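Local coordinates for protein ochratoxinase (Aspergillus niger, PDB 4C65) that uses a zinc centre to hydrolyse ochratoxin A to ochratoxin alpha and phenylalanine, acting as a carboxypeptidase that favours C-terminal aromatic residues, at residues M70-D75 / T337-P342; G74-Y79 / G94-R99. All blocks are in the same frame, centred on the assembly; numbering follows the deposited sequence.

Contact 1: M70-D75 / T337-P342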
ATOM      1  N   MET A  70       0.313 -30.613 -19.903  1.00 15.79           N
ATOM      2  CA  MET A  70       1.377 -30.656 -18.916  1.00 15.64           C
ATOM      3  C   MET A  70       1.229 -29.468 -17.985  1.00 16.31           C
ATOM      4  O   MET A  70       0.544 -28.520 -18.301  1.00 16.48           O
ATOM      5  CB  MET A  70       2.733 -30.613 -19.610  1.00 14.72           C
ATOM      6  CG  MET A  70       2.981 -31.743 -20.621  1.00 14.59           C
ATOM      7  SD  MET A  70       2.776 -33.381 -19.917  1.00 15.30           S
ATOM      8  CE  MET A  70       4.215 -33.399 -18.840  1.00 15.19           C
ATOM      9  N   HIS A  71       1.825 -29.546 -16.809  1.00 17.09           N
ATOM     10  CA  HIS A  71       1.878 -28.396 -15.934  1.00 18.33           C
ATOM     11  C   HIS A  71       3.287 -28.219 -15.388  1.00 17.92           C
ATOM     12  O   HIS A  71       3.837 -29.106 -14.762  1.00 17.81           O
ATOM     13  CB  HIS A  71       0.815 -28.439 -14.827  1.00 20.32           C
ATOM     14  CG  HIS A  71       0.814 -29.699 -14.013  1.00 22.36           C
ATOM     15  ND1 HIS A  71      -0.224 -30.608 -14.055  1.00 24.56           N
ATOM     16  CD2 HIS A  71       1.697 -30.185 -13.105  1.00 23.14           C
ATOM     17  CE1 HIS A  71       0.027 -31.607 -13.222  1.00 24.94           C
ATOM     18  NE2 HIS A  71       1.193 -31.381 -12.644  1.00 24.14           N
ATOM     19  N   PHE A  72       3.867 -27.060 -15.673  1.00 17.62           N
ATOM     20  CA  PHE A  72       5.225 -26.774 -15.344  1.00 17.80           C
ATOM     21  C   PHE A  72       5.282 -26.186 -13.952  1.00 18.67           C
ATOM     22  O   PHE A  72       5.515 -24.996 -13.763  1.00 18.83           O
ATOM     23  CB  PHE A  72       5.825 -25.812 -16.378  1.00 17.81           C
ATOM     24  CG  PHE A  72       6.385 -26.504 -17.600  1.00 17.32           C
ATOM     25  CD1 PHE A  72       5.577 -27.281 -18.409  1.00 16.93           C
ATOM     26  CD2 PHE A  72       7.711 -26.334 -17.956  1.00 17.22           C
ATOM     27  CE1 PHE A  72       6.091 -27.909 -19.537  1.00 16.73           C
ATOM     28  CE2 PHE A  72       8.222 -26.951 -19.074  1.00 16.88           C
ATOM     29  CZ  PHE A  72       7.405 -27.732 -19.878  1.00 16.59           C
ATOM     30  N   GLY A  73       5.078 -27.047 -12.970  1.00 19.85           N
ATOM     31  CA  GLY A  73       4.971 -26.628 -11.573  1.00 21.05           C
ATOM     32  C   GLY A  73       6.274 -26.655 -10.818  1.00 21.81           C
ATOM     33  O   GLY A  73       6.649 -25.664 -10.191  1.00 22.54           O
ATOM     34  N   GLY A  74       6.954 -27.802 -10.855  1.00 22.13           N
ATOM     35  CA  GLY A  74       8.226 -28.020 -10.116  1.00 23.05           C
ATOM     36  C   GLY A  74       8.156 -27.876  -8.608  1.00 24.07           C
ATOM     37  O   GLY A  74       9.142 -27.539  -7.981  1.00 23.71           O
ATOM     38  N   ASP A  75       6.973 -28.144  -8.050  1.00 25.07           N
ATOM     39  CA  ASP A  75       6.654 -27.840  -6.655  1.00 26.80           C
ATOM     40  C   ASP A  75       7.570 -28.567  -5.696  1.00 26.62           C
ATOM     41  O   ASP A  75       8.020 -29.659  -5.986  1.00 25.75           O
ATOM     42  CB  ASP A  75       5.183 -28.219  -6.330  1.00 28.24           C
ATOM     43  CG  ASP A  75       4.174 -27.553  -7.258  1.00 29.02           C
ATOM     44  OD1 ASP A  75       4.179 -27.837  -8.495  1.00 31.43           O
ATOM     45  OD2 ASP A  75       3.345 -26.747  -6.782  1.00 30.05           O
ATOM     46  N   THR A 337       0.171 -33.941 -16.087  1.00 15.48           N
ATOM     47  CA  THR A 337       1.274 -34.317 -15.209  1.00 16.00           C
ATOM     48  C   THR A 337       2.445 -33.334 -15.355  1.00 15.33           C
ATOM     49  O   THR A 337       2.456 -32.479 -16.230  1.00 14.06           O
ATOM     50  CB  THR A 337       1.717 -35.758 -15.549  1.00 16.47           C
ATOM     51  OG1 THR A 337       2.594 -36.252 -14.541  1.00 17.35           O
ATOM     52  CG2 THR A 337       2.405 -35.802 -16.896  1.00 15.70           C
ATOM     53  N   ALA A 338       3.431 -33.469 -14.477  1.00 16.16           N
ATOM     54  CA  ALA A 338       4.660 -32.681 -14.548  1.00 15.97           C
ATOM     55  C   ALA A 338       5.531 -33.178 -15.689  1.00 15.79           C
ATOM     56  O   ALA A 338       5.488 -34.350 -16.049  1.00 15.68           O
ATOM     57  CB  ALA A 338       5.431 -32.794 -13.226  1.00 17.01           C
ATOM     58  N   PRO A 339       6.351 -32.287 -16.257  1.00 15.93           N
ATOM     59  CA  PRO A 339       7.370 -32.680 -17.267  1.00 15.94           C
ATOM     60  C   PRO A 339       8.238 -33.849 -16.824  1.00 16.98           C
ATOM     61  O   PRO A 339       8.645 -33.906 -15.670  1.00 17.97           O
ATOM     62  CB  PRO A 339       8.227 -31.429 -17.387  1.00 15.71           C
ATOM     63  CG  PRO A 339       7.249 -30.310 -17.124  1.00 14.99           C
ATOM     64  CD  PRO A 339       6.298 -30.825 -16.082  1.00 15.43           C
ATOM     65  N   GLY A 340       8.434 -34.800 -17.730  1.00 17.04           N
ATOM     66  CA  GLY A 340       9.064 -36.054 -17.410  1.00 18.25           C
ATOM     67  C   GLY A 340       8.160 -37.028 -16.691  1.00 19.23           C
ATOM     68  O   GLY A 340       8.604 -38.089 -16.246  1.00 20.13           O
ATOM     69  N   GLY A 341       6.877 -36.696 -16.598  1.00 19.29           N
ATOM     70  CA  GLY A 341       5.893 -37.592 -16.007  1.00 20.26           C
ATOM     71  C   GLY A 341       5.559 -38.742 -16.938  1.00 20.67           C
ATOM     72  O   GLY A 341       6.101 -38.836 -18.043  1.00 20.17           O
ATOM     73  N   PRO A 342       4.667 -39.643 -16.495  1.00 21.61           N
ATOM     74  CA  PRO A 342       4.320 -40.851 -17.222  1.00 21.96           C
ATOM     75  C   PRO A 342       3.381 -40.579 -18.391  1.00 21.13           C
ATOM     76  O   PRO A 342       2.285 -41.123 -18.437  1.00 21.58           O
ATOM     77  CB  PRO A 342       3.626 -41.691 -16.157  1.00 23.49           C
ATOM     78  CG  PRO A 342       2.968 -40.679 -15.281  1.00 23.21           C
ATOM     79  CD  PRO A 342       3.944 -39.542 -15.216  1.00 22.47           C
TER
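The backbone N of His71 gives its hydrogen to Thr337 O at 3.1 Å, the one hydrogen bond that joins these two active-site loops of the twisted TIM barrel. The bond is fairly straight, 158° at the hydrogen, although the donor stands above the carbonyl plane. Both loops follow barrel strands and carry catalytic groups: His71 binds the first zinc ion, and Asp336, an active-site residue, directly precedes Thr337. The imidazole of His71 lies with one face over the Thr337 backbone, CE1 being 3.6 Å from Thr337 CA. Its CG sits between the backbone N and the carbonyl carbon (chi1 53°), which swings the ring over that peptide, and ND1 makes a weak hydrogen bond to Asp336 OD1. The buried, flexible thioether of Met70 bends at chi2 and chi3 to bring CE beside Thr337 CG2, 3.6 Å away. Next along the loop, Phe72 offers a flat apolar face to the compact ring of Pro339, whose CG stands 3.6 Å from the ring centroid and only 11° off its normal, a CH-pi contact. Pro339 also occupies the second position of a type II turn, where its fixed phi fits, and Gly340 takes the positive phi of the third. The turn is closed by Gly341 N, which reaches Ala338 O at 2.8 Å.

Contact 2: G74-Y79 / G94-R99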
ATOM      1  N   GLY A  74       6.954 -27.802 -10.855  1.00 22.13           N
ATOM      2  CA  GLY A  74       8.226 -28.020 -10.116  1.00 23.05           C
ATOM      3  C   GLY A  74       8.156 -27.876  -8.608  1.00 24.07           C
ATOM      4  O   GLY A  74       9.142 -27.539  -7.981  1.00 23.71           O
ATOM      5  N   ASP A  75       6.973 -28.144  -8.050  1.00 25.07           N
ATOM      6  CA  ASP A  75       6.654 -27.840  -6.655  1.00 26.80           C
ATOM      7  C   ASP A  75       7.570 -28.567  -5.696  1.00 26.62           C
ATOM      8  O   ASP A  75       8.020 -29.659  -5.986  1.00 25.75           O
ATOM      9  CB  ASP A  75       5.183 -28.219  -6.330  1.00 28.24           C
ATOM     10  CG  ASP A  75       4.174 -27.553  -7.258  1.00 29.02           C
ATOM     11  OD1 ASP A  75       4.179 -27.837  -8.495  1.00 31.43           O
ATOM     12  OD2 ASP A  75       3.345 -26.747  -6.782  1.00 30.05           O
ATOM     13  N   ASP A  76       7.839 -27.954  -4.548  1.00 27.76           N
ATOM     14  CA  ASP A  76       8.420 -28.680  -3.427  1.00 29.81           C
ATOM     15  C   ASP A  76       7.387 -29.740  -2.983  1.00 31.82           C
ATOM     16  O   ASP A  76       6.173 -29.593  -3.190  1.00 32.02           O
ATOM     17  CB  ASP A  76       8.731 -27.758  -2.235  1.00 30.44           C
ATOM     18  CG  ASP A  76       9.761 -26.671  -2.543  1.00 29.92           C
ATOM     19  OD1 ASP A  76      10.709 -26.885  -3.300  1.00 28.76           O
ATOM     20  OD2 ASP A  76       9.655 -25.595  -1.934  1.00 30.80           O
ATOM     21  N   ASP A  77       7.853 -30.797  -2.356  1.00 34.43           N
ATOM     22  CA  ASP A  77       6.962 -31.879  -1.947  1.00 37.98           C
ATOM     23  C   ASP A  77       6.296 -31.651  -0.567  1.00 38.83           C
ATOM     24  O   ASP A  77       5.798 -32.599   0.042  1.00 41.31           O
ATOM     25  CB  ASP A  77       7.764 -33.198  -1.908  1.00 41.93           C
ATOM     26  CG  ASP A  77       6.878 -34.426  -1.983  1.00 44.82           C
ATOM     27  OD1 ASP A  77       5.804 -34.345  -2.626  1.00 47.48           O
ATOM     28  OD2 ASP A  77       7.261 -35.463  -1.402  1.00 48.43           O
ATOM     29  N   TYR A  78       6.266 -30.408  -0.091  1.00 37.00           N
ATOM     30  CA  TYR A  78       5.878 -30.123   1.290  1.00 36.95           C
ATOM     31  C   TYR A  78       4.363 -30.021   1.502  1.00 36.82           C
ATOM     32  O   TYR A  78       3.793 -30.765   2.297  1.00 37.59           O
ATOM     33  CB  TYR A  78       6.568 -28.854   1.777  1.00 36.26           C
ATOM     34  CG  TYR A  78       6.378 -28.598   3.249  1.00 37.43           C
ATOM     35  CD1 TYR A  78       7.135 -29.271   4.204  1.00 39.02           C
ATOM     36  CD2 TYR A  78       5.431 -27.684   3.691  1.00 37.12           C
ATOM     37  CE1 TYR A  78       6.955 -29.032   5.563  1.00 40.26           C
ATOM     38  CE2 TYR A  78       5.238 -27.446   5.038  1.00 38.68           C
ATOM     39  CZ  TYR A  78       6.001 -28.111   5.971  1.00 40.19           C
ATOM     40  OH  TYR A  78       5.798 -27.855   7.300  1.00 41.36           O
ATOM     41  N   TYR A  79       3.720 -29.092   0.805  1.00 35.19           N
ATOM     42  CA  TYR A  79       2.263 -29.006   0.820  1.00 35.47           C
ATOM     43  C   TYR A  79       1.671 -29.955  -0.230  1.00 35.12           C
ATOM     44  O   TYR A  79       2.172 -30.060  -1.346  1.00 34.01           O
ATOM     45  CB  TYR A  79       1.789 -27.586   0.520  1.00 34.04           C
ATOM     46  CG  TYR A  79       2.180 -26.577   1.553  1.00 33.99           C
ATOM     47  CD1 TYR A  79       1.571 -26.562   2.794  1.00 35.43           C
ATOM     48  CD2 TYR A  79       3.141 -25.615   1.282  1.00 32.79           C
ATOM     49  CE1 TYR A  79       1.910 -25.627   3.741  1.00 35.83           C
ATOM     50  CE2 TYR A  79       3.491 -24.676   2.232  1.00 33.32           C
ATOM     51  CZ  TYR A  79       2.870 -24.690   3.455  1.00 34.94           C
ATOM     52  OH  TYR A  79       3.200 -23.750   4.400  1.00 35.91           O
ATOM     53  N   GLY A  94      12.161 -24.201 -11.214  1.00 13.95           N
ATOM     54  CA  GLY A  94      12.881 -24.221 -12.470  1.00 13.84           C
ATOM     55  C   GLY A  94      13.916 -25.306 -12.511  1.00 13.73           C
ATOM     56  O   GLY A  94      14.092 -25.974 -13.529  1.00 13.65           O
ATOM     57  N   ALA A  95      14.595 -25.486 -11.401  1.00 13.97           N
ATOM     58  CA  ALA A  95      15.613 -26.507 -11.309  1.00 14.17           C
ATOM     59  C   ALA A  95      14.967 -27.868 -11.560  1.00 13.83           C
ATOM     60  O   ALA A  95      15.489 -28.666 -12.332  1.00 13.84           O
ATOM     61  CB  ALA A  95      16.312 -26.447  -9.948  1.00 14.46           C
ATOM     62  N   ARG A  96      13.833 -28.110 -10.914  1.00 13.56           N
ATOM     63  CA  ARG A  96      13.152 -29.396 -11.019  1.00 13.41           C
ATOM     64  C   ARG A  96      12.619 -29.590 -12.418  1.00 13.32           C
ATOM     65  O   ARG A  96      12.723 -30.690 -12.988  1.00 13.50           O
ATOM     66  CB  ARG A  96      12.018 -29.520  -9.995  1.00 13.28           C
ATOM     67  CG  ARG A  96      12.479 -29.542  -8.547  1.00 13.58           C
ATOM     68  CD  ARG A  96      11.492 -30.207  -7.609  1.00 13.69           C
ATOM     69  NE  ARG A  96      11.930 -30.088  -6.230  1.00 14.24           N
ATOM     70  CZ  ARG A  96      11.722 -29.033  -5.432  1.00 14.44           C
ATOM     71  NH1 ARG A  96      11.009 -27.951  -5.787  1.00 14.24           N
ATOM     72  NH2 ARG A  96      12.270 -29.065  -4.219  1.00 14.57           N
ATOM     73  N   LEU A  97      12.062 -28.526 -12.994  1.00 12.93           N
ATOM     74  CA  LEU A  97      11.565 -28.581 -14.341  1.00 12.73           C
ATOM     75  C   LEU A  97      12.650 -28.889 -15.398  1.00 12.83           C
ATOM     76  O   LEU A  97      12.337 -29.393 -16.489  1.00 12.86           O
ATOM     77  CB  LEU A  97      10.830 -27.285 -14.681  1.00 12.47           C
ATOM     78  CG  LEU A  97       9.523 -27.156 -13.899  1.00 12.50           C
ATOM     79  CD1 LEU A  97       9.034 -25.708 -13.913  1.00 12.47           C
ATOM     80  CD2 LEU A  97       8.443 -28.085 -14.439  1.00 12.38           C
ATOM     81  N   ALA A  98      13.899 -28.570 -15.091  1.00 12.94           N
ATOM     82  CA  ALA A  98      14.981 -28.835 -16.000  1.00 13.33           C
ATOM     83  C   ALA A  98      15.202 -30.332 -16.142  1.00 13.37           C
ATOM     84  O   ALA A  98      15.412 -30.813 -17.252  1.00 13.96           O
ATOM     85  CB  ALA A  98      16.264 -28.158 -15.509  1.00 13.93           C
ATOM     86  N   ARG A  99      15.178 -31.060 -15.033  1.00 13.19           N
ATOM     87  CA  ARG A  99      15.238 -32.509 -15.046  1.00 13.20           C
ATOM     88  C   ARG A  99      14.053 -33.064 -15.829  1.00 13.06           C
ATOM     89  O   ARG A  99      14.223 -33.902 -16.677  1.00 12.98           O
ATOM     90  CB  ARG A  99      15.232 -33.080 -13.633  1.00 13.28           C
ATOM     91  CG  ARG A  99      15.216 -34.596 -13.578  1.00 13.51           C
ATOM     92  CD  ARG A  99      16.535 -35.175 -14.090  1.00 13.91           C
ATOM     93  NE  ARG A  99      16.613 -36.628 -13.985  1.00 14.24           N
ATOM     94  CZ  ARG A  99      16.922 -37.297 -12.889  1.00 14.71           C
ATOM     95  NH1 ARG A  99      17.199 -36.665 -11.755  1.00 14.97           N
ATOM     96  NH2 ARG A  99      16.957 -38.626 -12.922  1.00 15.07           N
TER
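Arg96 and Gly74 have the most surface buried here, followed by Asp76, and the guanidinium of Arg96 ties all three together. From its helix the arginine runs extended from CG to NE (chi2 -157°, chi3 -175°), a length that carries its charge past Gly74 to the loop beyond. NH1 donates to Gly74 O at 2.9 Å, close to the guanidinium plane. NH1 and NH2 also converge end-on upon a single oxygen, Asp76 OD1, at 2.7 and 2.8 Å, in a salt bridge. That oxygen is met on its anti side, with the carboxylate turned 88° to the guanidinium, so the two groups do not form the coplanar pair in which each nitrogen has its own oxygen. Gly74 suits its place twice over: its phi is positive, and the absence of a side chain leaves room for Leu97, whose CG lies 4.1 Å from Gly74 CA. The second charged partner of Arg96 is Asp128 of a second subunit, which forms a salt bridge with NE; the arginine therefore joins loop, helix and subunit interface. Around this contact, the loop runs from strand 69-70 to helix 83-87, passing beside helix 90-106, and Thr88, between the two helices, accepts a hydrogen bond from the N of Asp76.

How the contacts relate
Contacts 1 and 2 have centres 9 Å apart and start from the same loop, which leaves strand 69-70 and leads to helix 83-87; Gly74 and Asp75 belong to both. Along the chain the loop comes first, then helix 90-106 of contact 2, and much later the 337-342 loop of contact 1, so one short connection meets a nearby helix in contact 2 and a loop some 260 residues on in contact 1. Leu97 joins the two contacts, its CD2 packing 3.7 Å from Pro339 CG. The metal-binding end of the loop faces the Asp336 side of the active site, while its continuation lies against a helix at a subunit interface. Both contacts touch the second subunit, so the octamer interface probably lies near the zinc-binding loop.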